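Local coordinates for protein endoglucanase (Acetivibrio cellulolyticus, PDB 5NRM) that serves, through this type I cohesin domain of a cellulosomal scaffoldin, to bind enzyme-borne dockerins, the whole protein probably also cleaving cellulose as an endoglucanase, at residues P21-G26 / D91-N96. Sequence-based numbering, arbitrary orientation.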
ATOM      1  N   PRO A  21     -13.429   4.319  -3.479  1.00  9.11           N
ATOM      2  CA  PRO A  21     -12.500   3.455  -4.239  1.00  9.11           C
ATOM      3  C   PRO A  21     -11.190   4.197  -4.505  1.00  8.94           C
ATOM      4  O   PRO A  21     -11.133   5.411  -4.785  1.00  9.08           O
ATOM      5  CB  PRO A  21     -13.292   3.138  -5.508  1.00  9.59           C
ATOM      6  CG  PRO A  21     -14.732   3.375  -5.161  1.00 10.12           C
ATOM      7  CD  PRO A  21     -14.686   4.529  -4.239  1.00  9.69           C
ATOM      8  N   VAL A  22     -10.099   3.414  -4.427  1.00  9.08           N
ATOM      9  CA  VAL A  22      -8.742   3.799  -4.860  1.00  9.06           C
ATOM     10  C   VAL A  22      -8.378   2.926  -6.036  1.00  9.20           C
ATOM     11  O   VAL A  22      -8.512   1.686  -5.973  1.00  9.67           O
ATOM     12  CB  VAL A  22      -7.730   3.575  -3.706  1.00  8.99           C
ATOM     13  CG1 VAL A  22      -6.338   3.968  -4.151  1.00  9.30           C
ATOM     14  CG2 VAL A  22      -8.124   4.303  -2.435  1.00  9.45           C
ATOM     15  N   LYS A  23      -7.999   3.556  -7.133  1.00  8.95           N
ATOM     16  CA  LYS A  23      -7.904   2.852  -8.429  1.00  9.85           C
ATOM     17  C   LYS A  23      -6.494   2.991  -9.014  1.00  9.82           C
ATOM     18  O   LYS A  23      -5.762   3.962  -8.709  1.00 10.69           O
ATOM     19  CB  LYS A  23      -8.881   3.438  -9.403  1.00 11.21           C
ATOM     20  CG  LYS A  23     -10.328   3.269  -8.977  1.00 13.13           C
ATOM     21  CD  LYS A  23     -11.288   4.003  -9.910  1.00 15.98           C
ATOM     22  CE  LYS A  23     -11.769   3.016 -10.910  1.00 20.38           C
ATOM     23  NZ  LYS A  23     -12.698   3.664 -11.822  1.00 21.67           N
ATOM     24  N   LEU A  24      -6.155   2.006  -9.864  1.00  9.69           N
ATOM     25  CA  LEU A  24      -4.973   2.040 -10.723  1.00 10.30           C
ATOM     26  C   LEU A  24      -5.451   2.030 -12.136  1.00 10.71           C
ATOM     27  O   LEU A  24      -6.416   1.329 -12.516  1.00 10.91           O
ATOM     28  CB  LEU A  24      -4.096   0.846 -10.471  1.00 10.05           C
ATOM     29  CG  LEU A  24      -3.579   0.682  -9.084  1.00 10.07           C
ATOM     30  CD1 LEU A  24      -2.641  -0.523  -9.037  1.00 10.44           C
ATOM     31  CD2 LEU A  24      -2.851   1.932  -8.560  1.00 10.23           C
ATOM     32  N   SER A  25      -4.764   2.815 -12.961  1.00 10.80           N
ATOM     33  CA  SER A  25      -4.980   2.775 -14.390  0.50 11.92           C
ATOM     34  C   SER A  25      -3.654   2.882 -15.113  1.00 11.77           C
ATOM     35  O   SER A  25      -2.698   3.418 -14.574  1.00 11.91           O
ATOM     36  CB  SER A  25      -5.950   3.871 -14.865  0.50 12.66           C
ATOM     37  OG  SER A  25      -5.293   5.127 -14.908  0.50 13.95           O
ATOM     38  N   GLY A  26      -3.638   2.339 -16.312  1.00 12.58           N
ATOM     39  CA  GLY A  26      -2.411   2.311 -17.116  1.00 13.00           C
ATOM     40  C   GLY A  26      -1.379   1.316 -16.673  1.00 13.30           C
ATOM     41  O   GLY A  26      -0.162   1.496 -16.910  1.00 14.12           O
ATOM     42  N   ASP A  91      -6.524  -2.930 -14.921  1.00 11.28           N
ATOM     43  CA  ASP A  91      -6.869  -1.664 -14.351  1.00 10.94           C
ATOM     44  C   ASP A  91      -8.218  -1.751 -13.632  1.00 10.90           C
ATOM     45  O   ASP A  91      -9.127  -2.467 -14.077  1.00 11.91           O
ATOM     46  CB  ASP A  91      -6.982  -0.592 -15.451  1.00 11.31           C
ATOM     47  CG  ASP A  91      -5.652  -0.212 -16.109  1.00 11.71           C
ATOM     48  OD1 ASP A  91      -4.646  -0.594 -15.544  1.00 11.32           O
ATOM     49  OD2 ASP A  91      -5.700   0.547 -17.173  1.00 12.47           O
ATOM     50  N   GLY A  92      -8.363  -0.950 -12.584  1.00 10.40           N
ATOM     51  CA  GLY A  92      -9.612  -0.905 -11.847  1.00 10.48           C
ATOM     52  C   GLY A  92      -9.381  -0.535 -10.410  1.00  9.96           C
ATOM     53  O   GLY A  92      -8.414   0.133 -10.051  1.00  9.91           O
ATOM     54  N   VAL A  93     -10.295  -0.992  -9.566  1.00  9.55           N
ATOM     55  CA  VAL A  93     -10.303  -0.679  -8.179  1.00  9.00           C
ATOM     56  C   VAL A  93      -9.274  -1.575  -7.495  1.00  8.87           C
ATOM     57  O   VAL A  93      -9.310  -2.805  -7.549  1.00  9.33           O
ATOM     58  CB  VAL A  93     -11.735  -0.851  -7.532  1.00  9.02           C
ATOM     59  CG1 VAL A  93     -11.648  -0.517  -6.074  1.00  8.87           C
ATOM     60  CG2 VAL A  93     -12.717   0.055  -8.194  1.00  9.14           C
ATOM     61  N   PHE A  94      -8.374  -0.897  -6.815  1.00  9.01           N
ATOM     62  CA  PHE A  94      -7.317  -1.520  -5.998  1.00  8.79           C
ATOM     63  C   PHE A  94      -7.663  -1.641  -4.519  1.00  8.60           C
ATOM     64  O   PHE A  94      -7.264  -2.593  -3.860  1.00  8.74           O
ATOM     65  CB  PHE A  94      -6.018  -0.662  -6.160  1.00  9.32           C
ATOM     66  CG  PHE A  94      -4.826  -1.180  -5.363  1.00  9.89           C
ATOM     67  CD1 PHE A  94      -4.094  -2.290  -5.805  1.00 10.43           C
ATOM     68  CD2 PHE A  94      -4.411  -0.540  -4.265  1.00 10.59           C
ATOM     69  CE1 PHE A  94      -2.989  -2.687  -5.065  1.00 11.01           C
ATOM     70  CE2 PHE A  94      -3.336  -0.965  -3.505  1.00 11.53           C
ATOM     71  CZ  PHE A  94      -2.590  -2.003  -3.932  1.00 10.85           C
ATOM     72  N   ALA A  95      -8.345  -0.653  -3.953  1.00  8.44           N
ATOM     73  CA  ALA A  95      -8.823  -0.713  -2.557  1.00  8.52           C
ATOM     74  C   ALA A  95     -10.160  -0.032  -2.458  1.00  9.04           C
ATOM     75  O   ALA A  95     -10.388   0.989  -3.125  1.00  9.24           O
ATOM     76  CB  ALA A  95      -7.857  -0.053  -1.602  1.00  8.40           C
ATOM     77  N   ASN A  96     -11.018  -0.551  -1.588  1.00  9.06           N
ATOM     78  CA  ASN A  96     -12.298   0.113  -1.184  1.00  9.16           C
ATOM     79  C   ASN A  96     -12.167   0.526   0.265  1.00  8.18           C
ATOM     80  O   ASN A  96     -12.002  -0.370   1.120  1.00  8.72           O
ATOM     81  CB  ASN A  96     -13.455  -0.865  -1.400  1.00  9.97           C
ATOM     82  CG  ASN A  96     -13.669  -1.142  -2.883  1.00 10.58           C
ATOM     83  OD1 ASN A  96     -13.524  -2.341  -3.366  1.00 13.71           O
ATOM     84  ND2 ASN A  96     -14.004  -0.115  -3.604  1.00  9.65           N
TER
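Val22 faces both Phe94 and Ala95 across an antiparallel strand pair, the signature of a classic beta bulge, and its carbonyl oxygen accepts from both amides. Phe94 N reaches Val22 O at 2.7 Å, in the carbonyl plane, while Ala95 N meets Val22 O at 3.1 Å, tilted 20° from that plane. On the Pro21 side of the shift Val22 N donates almost straight to Ala95 O (171° at the hydrogen); on the far side Leu24 and Gly92 exchange a reciprocal pair of backbone bonds.

Where the strand 17-25 ends, a side chain takes over: Asp91 OD2 accepts from Gly26 N at 2.9 Å, the donor lying above the carboxylate plane, and OD1 of the same carboxylate accepts a hydrogen bond from Ile27 N.

Apolar contacts divide between two faces. On one, Val93 CG1 touches Pro21 CB at 4.0 Å and its other methyl lies by the Lys23 chain. On the other, Leu24 CD1 approaches Phe94 CD1 obliquely at 4.0 Å; with CG anti to the backbone N (chi1 180°), the Phe94 ring extends into the interior, edge-to-face with Phe64. The extra residue thus directs Phe94 and Ala95 to the same buried face of the cohesin beta-sandwich, while the doubly accepting carbonyl satisfies both their amides.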